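Local structure of PKS_KS domain-containing protein (Photorhabdus luminescens subsp. laumondii, 6SMO) at residues S362-M366 against T367-L371. The protein probably works as a 3-oxoacyl-[acyl-carrier-protein] synthase, joining acyl units by condensation, and here holds a pentaoxo-dodecanal chain in its ligand pocket. Numbering follows the deposited sequence.
Sequences SLKSM and TGHAL. With LKZ (3,5,7,9,11-pentakis(oxidanylidene)dodecanal), chain H.
Over one face of the His369 imidazole lies the CE methylene of Lys364, 3.4 Å from the ring centroid and 17° off the ring normal, which makes it a CH-pi contact. Phe258 meets the same ring edge-to-face, and the plane of His332 stands steeply to it. LKZ approaches obliquely: its O19 comes within 2.9 Å of His369 NE2, while Leu371 CD2 flanks the same oxygen. The side chains of Lys364 and His369 run alongside each other; the lysine, extended through chi2 and chi3, passes over Gly368 O and bends only at chi4 (69°). That last bend takes Lys364 NZ to 4.5 Å from His369 ND1 and into a salt bridge with Glu378 and a hydrogen bond to His332 O.

Earlier in the chain, Leu363 O gathers the donors of the short helical turn that follows it. Leu363 O accepts from Thr367 N in the carbonyl plane, with a nearly straight N-H...O angle of 169°, and from Thr367 OG1 at 2.7 Å, well above that plane; Met366 N is a third donor. Thr367 OG1 sits between backbone N and carbonyl carbon, and Thr367 CG2 is left to pack on Leu363 CD2 at 3.8 Å. Gly368 N then bonds to Lys364 O at 3.0 Å, and positive phi at Gly368 turns the chain out of the helix toward the pocket.

The lysine-histidine pair is probably that of KAS I/II-type ketosynthases, where a lysine accompanies the Cys-His-His set. Lys364 CE covers one ring face while Glu378 and His332 O hold Lys364 NZ, consistent with His369 NE2 being kept turned to LKZ O19.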
loop_
_atom_site.group_PDB
_atom_site.type_symbol
_atom_site.label_atom_id
_atom_site.label_comp_id
_atom_site.label_asym_id
_atom_site.label_seq_id
_atom_site.Cartn_x
_atom_site.Cartn_y
_atom_site.Cartn_z
ATOM N N SER B 362 18.121 8.085 12.397
ATOM C CA SER B 362 17.596 7.721 11.056
ATOM C C SER B 362 18.662 6.913 10.308
ATOM O O SER B 362 19.794 7.417 10.179
ATOM C CB SER B 362 17.201 8.951 10.281
ATOM O OG SER B 362 16.763 8.609 8.975
ATOM N N LEU B 363 18.312 5.710 9.842
ATOM C CA LEU B 363 19.226 4.813 9.084
ATOM C C LEU B 363 19.378 5.328 7.646
ATOM O O LEU B 363 20.373 4.959 6.994
ATOM C CB LEU B 363 18.673 3.385 9.096
ATOM C CG LEU B 363 19.679 2.290 8.744
ATOM C CD1 LEU B 363 20.622 2.026 9.906
ATOM C CD2 LEU B 363 18.971 1.010 8.332
ATOM N N LYS B 364 18.434 6.156 7.183
ATOM C CA LYS B 364 18.378 6.686 5.792
ATOM C C LYS B 364 19.561 7.626 5.517
ATOM O O LYS B 364 19.766 7.963 4.336
ATOM C CB LYS B 364 17.048 7.405 5.543
ATOM C CG LYS B 364 15.813 6.514 5.560
ATOM C CD LYS B 364 14.537 7.257 5.224
ATOM C CE LYS B 364 13.299 6.385 5.242
ATOM N NZ LYS B 364 12.940 5.951 6.613
ATOM N N SER B 365 20.305 8.037 6.551
ATOM C CA SER B 365 21.552 8.839 6.432
ATOM C C SER B 365 22.670 7.996 5.801
ATOM O O SER B 365 23.552 8.587 5.147
ATOM C CB SER B 365 21.979 9.394 7.768
ATOM O OG SER B 365 22.225 8.352 8.699
ATOM N N MET B 366 22.636 6.674 6.007
ATOM C CA MET B 366 23.628 5.701 5.471
ATOM C C MET B 366 23.027 4.929 4.289
ATOM O O MET B 366 23.725 4.786 3.266
ATOM C CB MET B 366 24.051 4.707 6.558
ATOM C CG MET B 366 24.663 5.374 7.774
ATOM S SD MET B 366 25.279 4.185 8.990
ATOM C CE MET B 366 23.985 4.268 10.226
ATOM N N THR B 367 21.787 4.446 4.431
ATOM C CA THR B 367 21.112 3.521 3.478
ATOM C C THR B 367 20.416 4.293 2.349
ATOM O O THR B 367 20.296 3.723 1.246
ATOM C CB THR B 367 20.082 2.635 4.191
ATOM O OG1 THR B 367 19.245 3.474 4.989
ATOM C CG2 THR B 367 20.719 1.570 5.059
ATOM N N GLY B 368 19.965 5.523 2.612
ATOM C CA GLY B 368 19.023 6.250 1.739
ATOM C C GLY B 368 17.607 5.758 1.972
ATOM O O GLY B 368 17.393 5.053 2.979
ATOM N N HIS B 369 16.688 6.105 1.069
ATOM C CA HIS B 369 15.247 5.782 1.224
ATOM C C HIS B 369 14.812 4.682 0.251
ATOM O O HIS B 369 14.773 4.935 -0.946
ATOM C CB HIS B 369 14.418 7.068 1.095
ATOM C CG HIS B 369 13.050 6.980 1.683
ATOM N ND1 HIS B 369 12.510 5.803 2.114
ATOM C CD2 HIS B 369 12.103 7.913 1.879
ATOM C CE1 HIS B 369 11.298 6.012 2.562
ATOM N NE2 HIS B 369 11.031 7.292 2.435
ATOM N N ALA B 370 14.428 3.529 0.794
ATOM C CA ALA B 370 13.986 2.345 0.024
ATOM C C ALA B 370 12.463 2.223 0.092
ATOM O O ALA B 370 11.967 1.127 -0.115
ATOM C CB ALA B 370 14.674 1.107 0.534
ATOM N N LEU B 371 11.785 3.317 0.430
ATOM C CA LEU B 371 10.304 3.399 0.510
ATOM C C LEU B 371 9.790 2.398 1.541
ATOM O O LEU B 371 10.125 2.556 2.711
ATOM C CB LEU B 371 9.655 3.214 -0.866
ATOM C CG LEU B 371 10.384 3.847 -2.051
ATOM C CD1 LEU B 371 9.568 3.705 -3.319
ATOM C CD2 LEU B 371 10.705 5.307 -1.795
HETATM C C4 LKZ H . 6.202 6.371 -8.172
HETATM C C5 LKZ H . 5.042 5.822 -7.381
HETATM C C6 LKZ H . 5.368 4.879 -6.219
HETATM C C7 LKZ H . 5.054 5.584 -4.917
HETATM C C8 LKZ H . 5.205 4.834 -3.589
HETATM C C10 LKZ H . 6.776 7.741 0.463
HETATM C C22 LKZ H . 6.339 5.541 -9.432
HETATM C C11 LKZ H . 7.922 6.767 0.568
HETATM O O19 LKZ H . 9.075 7.087 0.338
HETATM C C3 LKZ H . 5.737 6.983 -0.342
HETATM O O23 LKZ H . 4.602 6.854 0.082
HETATM C C2 LKZ H . 6.211 6.285 -1.623
HETATM C C9 LKZ H . 5.010 5.863 -2.472
HETATM O O20 LKZ H . 3.925 6.392 -2.330
HETATM O O21 LKZ H . 4.736 6.753 -4.932
HETATM O O22 LKZ H . 3.898 6.111 -7.692
HETATM O O24 LKZ H . 5.843 5.881 -10.497
HETATM C C23 LKZ H . 7.136 4.258 -9.294
#